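Local coordinates for AF1502 (Archaeoglobus fulgidus, PDB 5A1Q), which is of unknown function but probably represents the STAC domain, a small helical module associated with transmembrane solute transport and two-component signal transduction systems, at residues A[42-47]-A[66-71]; A[49-54]-A[59-64]. All blocks are in the same frame, centred on the assembly; numbering follows the deposited sequence. Where two conformers were deposited one is given.

How the contacts relate
Both contacts join the same two helices, 43-51 and 57-70, which form a helical hairpin at the C-terminal end of this all-helical chain. Contact 2 lies near the turn, its segments only 5 residues apart in sequence; contact 1 lies toward the open end, where 42-47 begins the first helix and 66-71 finishes the second. In chain order the segments run 42-47, 49-54, 59-64, 66-71, so contact 1 encloses contact 2. Their centres are about 11 Å apart, and Leu47 bridges them by packing on Val60 and Glu64. Each combines an apolar patch with a lysine-glutamate salt bridge, and together they define the hairpin from turn to ends.

Contact 1: residues A[42-47]-A[66-71]; sequences NYKEIL and RLEKEG
Lys44 and Glu68 make the polar link between the start of helix 43-51 and the last turns of helix 57-70, while Leu67 supplies the apolar one. The short axes of 43-47 and 66-70 run nearly antiparallel (161°) and come no closer than 13.2 Å, so long side chains must span the gap. Lysine suits this task: beyond CG its chain is fully extended, and its ammonium NZ donates to Glu68 OE2 at 2.9 Å, forming a salt bridge. The glutamate comes to meet it at about a right angle, its chain bent at chi2 (-79°). NZ approaches from above the carboxylate plane, 41° out of it, rather than within it.

Alongside the salt bridge, Leu67 pushes its CD1 methyl against Tyr43, 3.7 Å from CE2, with the two side chains running past each other in opposite directions; the methyl meets the ring obliquely. The aliphatic part of Lys44 also serves the ring, for its CG lies 3.7 Å above the plane, over the centre of one face. Leu47 CD1 reaches Leu67 CD1 more loosely at 4.2 Å, and itself continues into the core against Leu10 and Leu14 of helix 7-18.

At the helix start, Asn42 occupies the N-cap position but makes no capping bond; its amide is used in the preceding loop instead, OD1 accepting from Asp39 N and ND2 donating to Asp37 O. Its backbone O accepts from Ile46 N, and Leu47 N bonds to Tyr43 O. At the C-terminus Gly71 N is held by Glu68 O, its bond to Leu67 O being weak. Arg66 NH1 pairs with Glu17 OE2 of helix 7-18.

The chemistry is thus layered: the leucines are buried, with the tyrosine ring beside them and opposite charges at the surface, where the salt bridge probably adds modest, solvent-screened attraction.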
ATOM      1  N   ASN A  42       4.866  -7.201  11.466  1.00 23.91           N
ATOM      2  CA  ASN A  42       4.480  -6.506  10.227  1.00 20.25           C
ATOM      3  C   ASN A  42       3.348  -5.543  10.339  1.00 19.61           C
ATOM      4  O   ASN A  42       3.029  -4.809   9.378  1.00 21.06           O
ATOM      5  CB  ASN A  42       4.241  -7.529   9.088  1.00 20.05           C
ATOM      6  CG  ASN A  42       2.980  -8.357   9.276  1.00 22.79           C
ATOM      7  OD1 ASN A  42       2.117  -8.055  10.098  1.00 20.15           O
ATOM      8  ND2 ASN A  42       2.841  -9.380   8.461  1.00 24.36           N
ATOM      9  N   TYR A  43       2.647  -5.496  11.502  1.00 20.76           N
ATOM     10  CA  TYR A  43       1.484  -4.645  11.556  1.00 19.68           C
ATOM     11  C   TYR A  43       1.746  -3.165  11.395  1.00 20.48           C
ATOM     12  O   TYR A  43       0.911  -2.474  10.819  1.00 21.10           O
ATOM     13  CB  TYR A  43       0.623  -4.892  12.822  1.00 20.94           C
ATOM     14  CG  TYR A  43       1.111  -4.293  14.119  1.00 23.91           C
ATOM     15  CD1 TYR A  43       2.162  -4.831  14.743  1.00 26.25           C
ATOM     16  CD2 TYR A  43       0.509  -3.156  14.653  1.00 28.04           C
ATOM     17  CE1 TYR A  43       2.649  -4.361  15.949  1.00 26.80           C
ATOM     18  CE2 TYR A  43       0.941  -2.655  15.897  1.00 26.46           C
ATOM     19  CZ  TYR A  43       2.024  -3.281  16.533  1.00 27.87           C
ATOM     20  OH  TYR A  43       2.589  -2.830  17.708  1.00 32.12           O
ATOM     21  N   LYS A  44       2.895  -2.692  11.855  1.00 22.11           N
ATOM     22  CA  LYS A  44       3.124  -1.270  11.800  1.00 22.66           C
ATOM     23  C   LYS A  44       3.362  -0.885  10.334  1.00 26.56           C
ATOM     24  O   LYS A  44       2.909   0.182   9.902  1.00 24.12           O
ATOM     25  CB  LYS A  44       4.266  -0.871  12.676  1.00 26.65           C
ATOM     26  CG  LYS A  44       3.859  -0.911  14.158  1.00 30.33           C
ATOM     27  CD  LYS A  44       4.846  -0.176  15.023  1.00 33.74           C
ATOM     28  CE  LYS A  44       4.451  -0.320  16.508  1.00 36.14           C
ATOM     29  NZ  LYS A  44       5.234   0.468  17.480  1.00 39.27           N
ATOM     30  N   GLU A  45       4.018  -1.776   9.611  1.00 21.56           N
ATOM     31  CA  GLU A  45       4.220  -1.531   8.153  1.00 25.28           C
ATOM     32  C   GLU A  45       2.928  -1.518   7.381  1.00 22.19           C
ATOM     33  O   GLU A  45       2.701  -0.659   6.506  1.00 23.40           O
ATOM     34  CB  GLU A  45       5.175  -2.522   7.582  1.00 23.76           C
ATOM     35  CG  GLU A  45       5.482  -2.144   6.157  1.00 29.73           C
ATOM     36  CD  GLU A  45       6.797  -2.693   5.688  1.00 54.78           C
ATOM     37  OE1 GLU A  45       7.827  -2.512   6.384  1.00 98.51           O
ATOM     38  OE2 GLU A  45       6.781  -3.315   4.613  1.00 50.78           O
ATOM     39  N   ILE A  46       2.047  -2.470   7.654  1.00 20.78           N
ATOM     40  CA  ILE A  46       0.716  -2.413   7.096  1.00 20.25           C
ATOM     41  C   ILE A  46      -0.054  -1.107   7.367  1.00 21.20           C
ATOM     42  O   ILE A  46      -0.580  -0.415   6.459  1.00 21.13           O
ATOM     43  CB  ILE A  46      -0.129  -3.646   7.512  1.00 21.18           C
ATOM     44  CG1 ILE A  46       0.569  -4.969   7.094  1.00 21.75           C
ATOM     45  CG2 ILE A  46      -1.604  -3.450   7.065  1.00 20.89           C
ATOM     46  CD1 ILE A  46      -0.101  -6.173   7.749  1.00 22.00           C
ATOM     47  N   LEU A  47      -0.065  -0.675   8.615  1.00 18.74           N
ATOM     48  CA  LEU A  47      -0.649   0.589   8.944  1.00 19.22           C
ATOM     49  C   LEU A  47       0.058   1.772   8.303  1.00 22.03           C
ATOM     50  O   LEU A  47      -0.629   2.778   7.981  1.00 23.99           O
ATOM     51  CB  LEU A  47      -0.705   0.782  10.493  1.00 24.90           C
ATOM     52  CG  LEU A  47      -1.613  -0.211  11.157  1.00 26.26           C
ATOM     53  CD1 LEU A  47      -1.478  -0.079  12.663  1.00 30.59           C
ATOM     54  CD2 LEU A  47      -3.060  -0.031  10.732  1.00 34.93           C
ATOM     55  N   ARG A  66      -4.094   3.706  19.706  1.00 29.22           N
ATOM     56  CA  ARG A  66      -4.777   2.750  20.597  1.00 32.31           C
ATOM     57  C   ARG A  66      -3.948   1.493  20.784  1.00 31.38           C
ATOM     58  O   ARG A  66      -3.917   0.928  21.896  1.00 37.50           O
ATOM     59  CB  ARG A  66      -6.137   2.344  20.011  1.00 34.31           C
ATOM     60  CG  ARG A  66      -7.214   3.375  20.356  1.00 50.64           C
ATOM     61  CD  ARG A  66      -8.461   3.270  19.495  1.00 55.71           C
ATOM     62  NE  ARG A  66      -9.383   4.402  19.751  1.00 61.85           N
ATOM     63  CZ  ARG A  66     -10.594   4.538  19.197  1.00110.27           C
ATOM     64  NH1 ARG A  66     -11.059   3.610  18.345  1.00 53.28           N
ATOM     65  NH2 ARG A  66     -11.352   5.607  19.490  1.00 59.96           N
ATOM     66  N   LEU A  67      -3.263   1.071  19.735  1.00 30.16           N
ATOM     67  CA  LEU A  67      -2.386  -0.112  19.861  1.00 32.61           C
ATOM     68  C   LEU A  67      -1.184   0.190  20.704  1.00 44.39           C
ATOM     69  O   LEU A  67      -0.828  -0.630  21.539  1.00 43.35           O
ATOM     70  CB  LEU A  67      -2.002  -0.666  18.498  1.00 31.81           C
ATOM     71  CG  LEU A  67      -3.145  -1.247  17.674  1.00 28.92           C
ATOM     72  CD1 LEU A  67      -2.647  -1.724  16.320  1.00 34.18           C
ATOM     73  CD2 LEU A  67      -3.827  -2.372  18.431  1.00 39.97           C
ATOM     74  N   GLU A  68      -0.589   1.381  20.538  1.00 40.46           N
ATOM     75  CA  GLU A  68       0.523   1.821  21.383  1.00 44.97           C
ATOM     76  C   GLU A  68       0.169   1.856  22.854  1.00 43.96           C
ATOM     77  O   GLU A  68       0.966   1.474  23.725  1.00 49.32           O
ATOM     78  CB  GLU A  68       1.017   3.212  20.950  1.00 52.21           C
ATOM     79  CG  GLU A  68       1.845   3.222  19.671  1.00 72.58           C
ATOM     80  CD  GLU A  68       3.300   2.795  19.872  1.00 84.66           C
ATOM     81  OE1 GLU A  68       3.724   2.591  21.034  1.00 78.38           O
ATOM     82  OE2 GLU A  68       4.028   2.664  18.857  1.00 63.54           O
ATOM     83  N   LYS A  69      -1.033   2.335  23.167  1.00 42.51           N
ATOM     84  CA  LYS A  69      -1.493   2.435  24.552  1.00 49.37           C
ATOM     85  C   LYS A  69      -1.629   1.075  25.239  1.00 47.14           C
ATOM     86  O   LYS A  69      -1.275   0.922  26.443  1.00 46.05           O
ATOM     87  CB  LYS A  69      -2.817   3.253  24.641  1.00 45.71           C
ATOM     88  CG  LYS A  69      -2.646   4.622  25.308  1.00 77.38           C
ATOM     89  CD  LYS A  69      -1.530   5.465  24.677  1.00 71.80           C
ATOM     90  CE  LYS A  69      -2.005   6.183  23.422  1.00 71.50           C
ATOM     91  NZ  LYS A  69      -0.911   6.387  22.429  1.00 55.55           N
ATOM     92  N   GLU A  70      -2.160   0.115  24.497  1.00 45.49           N
ATOM     93  CA  GLU A  70      -2.306  -1.270  24.962  1.00 61.71           C
ATOM     94  C   GLU A  70      -0.963  -2.026  25.101  1.00 56.75           C
ATOM     95  O   GLU A  70      -0.889  -3.032  25.813  1.00 83.91           O
ATOM     96  CB  GLU A  70      -3.238  -2.036  24.016  1.00 50.45           C
ATOM     97  CG  GLU A  70      -4.664  -1.507  24.027  1.00 68.16           C
ATOM     98  CD  GLU A  70      -5.590  -2.212  23.055  1.00 67.49           C
ATOM     99  OE1 GLU A  70      -5.094  -2.896  22.137  1.00 61.64           O
ATOM    100  OE2 GLU A  70      -6.824  -2.065  23.205  1.00 80.54           O
ATOM    101  N   GLY A  71       0.084  -1.533  24.439  1.00 43.96           N
ATOM    102  CA  GLY A  71       1.403  -2.188  24.429  1.00 60.86           C
ATOM    103  C   GLY A  71       2.185  -1.923  25.703  1.00 59.47           C
ATOM    104  O   GLY A  71       3.194  -2.613  25.965  1.00 46.85           O
ATOM    105  OXT GLY A  71       1.837  -1.020  26.508  1.00 54.43           O
TER

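Contact 2: residues A[49-54]-A[59-64]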
ATOM      1  N   VAL A  49       1.236   1.988   5.303  1.00 21.07           N
ATOM      2  CA  VAL A  49       0.591   2.122   3.974  1.00 20.63           C
ATOM      3  C   VAL A  49      -0.759   2.820   4.054  1.00 17.27           C
ATOM      4  O   VAL A  49      -1.014   3.780   3.377  1.00 20.65           O
ATOM      5  CB  VAL A  49       0.485   0.769   3.217  1.00 18.72           C
ATOM      6  CG1 VAL A  49      -0.279   0.862   1.911  1.00 22.03           C
ATOM      7  CG2 VAL A  49       1.890   0.209   3.059  1.00 22.39           C
ATOM      8  N   LEU A  50      -1.626   2.382   4.976  1.00 16.91           N
ATOM      9  CA  LEU A  50      -2.926   2.933   5.107  1.00 19.76           C
ATOM     10  C   LEU A  50      -2.887   4.371   5.617  1.00 18.75           C
ATOM     11  O   LEU A  50      -3.773   5.172   5.219  1.00 20.71           O
ATOM     12  CB  LEU A  50      -3.814   2.078   5.993  1.00 22.22           C
ATOM     13  CG  LEU A  50      -4.106   0.667   5.427  1.00 20.22           C
ATOM     14  CD1 LEU A  50      -4.928  -0.149   6.433  1.00 26.57           C
ATOM     15  CD2 LEU A  50      -4.706   0.765   4.060  1.00 20.67           C
ATOM     16  N   LYS A  51      -1.882   4.744   6.404  1.00 22.13           N
ATOM     17  CA  LYS A  51      -1.715   6.146   6.800  1.00 22.90           C
ATOM     18  C   LYS A  51      -1.411   7.090   5.610  1.00 24.32           C
ATOM     19  O   LYS A  51      -1.650   8.292   5.698  1.00 26.77           O
ATOM     20  CB  LYS A  51      -0.639   6.258   7.844  1.00 29.02           C
ATOM     21  CG  LYS A  51      -0.760   7.505   8.663  1.00 43.09           C
ATOM     22  CD  LYS A  51      -0.227   7.280  10.083  1.00 53.70           C
ATOM     23  CE  LYS A  51       1.110   6.558  10.103  1.00 49.45           C
ATOM     24  NZ  LYS A  51       1.773   6.775  11.429  1.00 52.78           N
HETATM   25  N   MSE A  52      -0.852   6.522   4.529  1.00 20.88           N
HETATM   26  CA  MSE A  52      -0.528   7.317   3.303  0.50 23.83           C
HETATM   27  C   MSE A  52      -1.825   7.577   2.512  1.00 22.94           C
HETATM   28  O   MSE A  52      -1.829   8.347   1.520  1.00 28.11           O
HETATM   29  CB  MSE A  52       0.633   6.620   2.499  0.50 23.11           C
HETATM   30  CG  MSE A  52       2.025   6.791   3.125  0.50 33.95           C
HETATM   31 SE   MSE A  52       3.380   5.613   2.274  0.50 44.08          SE
HETATM   32  CE  MSE A  52       3.193   6.339   0.448  0.50 32.23           C
ATOM     33  N   ASN A  53      -2.920   6.906   2.870  1.00 21.61           N
ATOM     34  CA  ASN A  53      -4.218   7.173   2.244  1.00 22.25           C
ATOM     35  C   ASN A  53      -4.826   8.409   2.892  1.00 24.28           C
ATOM     36  O   ASN A  53      -5.229   8.359   4.064  1.00 22.08           O
ATOM     37  CB  ASN A  53      -5.134   5.922   2.391  1.00 19.59           C
ATOM     38  CG  ASN A  53      -6.513   6.109   1.793  1.00 20.07           C
ATOM     39  OD1 ASN A  53      -7.078   7.196   1.819  1.00 23.78           O
ATOM     40  ND2 ASN A  53      -7.085   5.003   1.198  1.00 21.76           N
ATOM     41  N   LYS A  54      -4.924   9.540   2.187  1.00 24.89           N
ATOM     42  CA  LYS A  54      -5.377  10.793   2.804  1.00 23.24           C
ATOM     43  C   LYS A  54      -6.762  10.726   3.461  1.00 26.64           C
ATOM     44  O   LYS A  54      -7.015  11.378   4.484  1.00 29.13           O
ATOM     45  CB  LYS A  54      -5.293  11.949   1.803  1.00 27.44           C
ATOM     46  CG  LYS A  54      -3.878  12.046   1.244  1.00 41.35           C
ATOM     47  N   TYR A  59      -7.905   8.344  10.882  1.00 22.90           N
ATOM     48  CA  TYR A  59      -8.521   7.184  11.496  1.00 21.49           C
ATOM     49  C   TYR A  59      -7.457   6.113  11.772  1.00 23.44           C
ATOM     50  O   TYR A  59      -7.464   5.444  12.797  1.00 23.82           O
ATOM     51  CB  TYR A  59      -9.657   6.634  10.591  1.00 24.18           C
ATOM     52  CG  TYR A  59     -10.668   7.687  10.259  1.00 24.60           C
ATOM     53  CD1 TYR A  59     -11.694   7.944  11.161  1.00 39.22           C
ATOM     54  CD2 TYR A  59     -10.543   8.529   9.140  1.00 25.75           C
ATOM     55  CE1 TYR A  59     -12.616   8.945  10.931  1.00 39.59           C
ATOM     56  CE2 TYR A  59     -11.476   9.520   8.900  1.00 32.14           C
ATOM     57  CZ  TYR A  59     -12.499   9.723   9.809  1.00 40.10           C
ATOM     58  OH  TYR A  59     -13.430  10.714   9.597  1.00 47.65           O
ATOM     59  N   VAL A  60      -6.514   5.928  10.832  1.00 21.55           N
ATOM     60  CA  VAL A  60      -5.412   4.977  11.024  1.00 23.24           C
ATOM     61  C   VAL A  60      -4.488   5.439  12.167  1.00 25.50           C
ATOM     62  O   VAL A  60      -4.002   4.597  12.945  1.00 24.18           O
ATOM     63  CB  VAL A  60      -4.652   4.767   9.690  1.00 26.98           C
ATOM     64  CG1 VAL A  60      -3.426   3.876   9.909  1.00 27.29           C
ATOM     65  CG2 VAL A  60      -5.596   4.248   8.652  1.00 23.50           C
ATOM     66  N   GLU A  61      -4.248   6.753  12.315  1.00 23.17           N
ATOM     67  CA  GLU A  61      -3.442   7.334  13.371  1.00 26.10           C
ATOM     68  C   GLU A  61      -4.107   6.949  14.706  1.00 23.24           C
ATOM     69  O   GLU A  61      -3.436   6.564  15.674  1.00 25.82           O
ATOM     70  CB  GLU A  61      -3.323   8.892  13.183  1.00 27.75           C
ATOM     71  CG  GLU A  61      -2.365   9.296  12.031  1.00 37.10           C
ATOM     72  CD  GLU A  61      -2.275  10.766  11.568  1.00 72.37           C
ATOM     73  OE1 GLU A  61      -3.208  11.595  11.744  1.00 48.61           O
ATOM     74  OE2 GLU A  61      -1.221  11.084  10.950  1.00 49.57           O
ATOM     75  N   ILE A  62      -5.437   7.066  14.768  1.00 22.46           N
ATOM     76  CA  ILE A  62      -6.176   6.706  16.005  1.00 22.96           C
ATOM     77  C   ILE A  62      -5.955   5.189  16.346  1.00 23.41           C
ATOM     78  O   ILE A  62      -5.660   4.856  17.497  1.00 26.37           O
ATOM     79  CB  ILE A  62      -7.673   7.085  15.897  1.00 25.44           C
ATOM     80  CG1 ILE A  62      -7.775   8.608  15.919  1.00 25.99           C
ATOM     81  CG2 ILE A  62      -8.438   6.383  17.049  1.00 27.74           C
ATOM     82  CD1 ILE A  62      -9.141   9.138  15.594  1.00 29.83           C
ATOM     83  N   VAL A  63      -6.057   4.317  15.332  1.00 24.35           N
ATOM     84  CA  VAL A  63      -5.768   2.877  15.590  1.00 23.69           C
ATOM     85  C   VAL A  63      -4.362   2.682  16.067  1.00 26.86           C
ATOM     86  O   VAL A  63      -4.144   2.002  17.060  1.00 28.04           O
ATOM     87  CB  VAL A  63      -5.975   2.058  14.306  1.00 27.47           C
ATOM     88  CG1 VAL A  63      -5.555   0.592  14.501  1.00 28.90           C
ATOM     89  CG2 VAL A  63      -7.420   2.079  13.884  1.00 26.17           C
ATOM     90  N   GLU A  64      -3.399   3.322  15.404  1.00 26.65           N
ATOM     91  CA  GLU A  64      -1.998   3.214  15.883  1.00 32.74           C
ATOM     92  C   GLU A  64      -1.841   3.629  17.328  1.00 31.06           C
ATOM     93  O   GLU A  64      -1.196   2.972  18.149  1.00 33.48           O
ATOM     94  CB  GLU A  64      -1.068   4.061  15.039  1.00 34.60           C
ATOM     95  CG  GLU A  64      -0.922   3.536  13.625  1.00 44.46           C
ATOM     96  CD  GLU A  64       0.448   3.787  13.026  1.00 55.90           C
ATOM     97  OE1 GLU A  64       1.449   3.754  13.768  1.00 77.36           O
ATOM     98  OE2 GLU A  64       0.522   3.983  11.795  1.00 53.86           O
TER
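The turn end of a helical hairpin is closed here, where helix 43-51 gives way to the short connection leading into helix 57-70. The backbones come close, with the CA atoms of Lys51 and Val60 5.7 Å apart, and a small beta-branched residue fits that narrow space. With chi1 at 175° putting CG1 opposite the backbone N, both methyls of Val60 face the first segment: CG2 meets Leu50 CB at 3.9 Å, while CG1 lies 3.9 Å from Lys51 N.

Outside this apolar pair, Lys51 crosses Glu61 and Glu64 at about right angles. The methylenes take part as well as the charge: Lys51 CD packs on Glu61 CG at 3.5 Å, and the bend at chi3 (46°) then turns CE and NZ to Glu64. Both Lys51 CE and NZ lie 3.1 Å from Glu64 OE2; the salt bridge's hydrogen bond is weak. The Glu61 carboxylate remains farther off, its OE2 5.3 Å from Lys51 NZ, and probably adds only a longer-range attraction.

Leu50 reaches inward to Phe25 and Ala29 of helix 22-33, and Val63 touches Glu13 of helix 7-18. Asn53 ND2 donates a hydrogen bond to Ser32 O of the second subunit, and Leu50 packs on that same serine, so the turn end is part of the interface between the two subunits, while helices 7-18 and 22-33 flank it within its own chain.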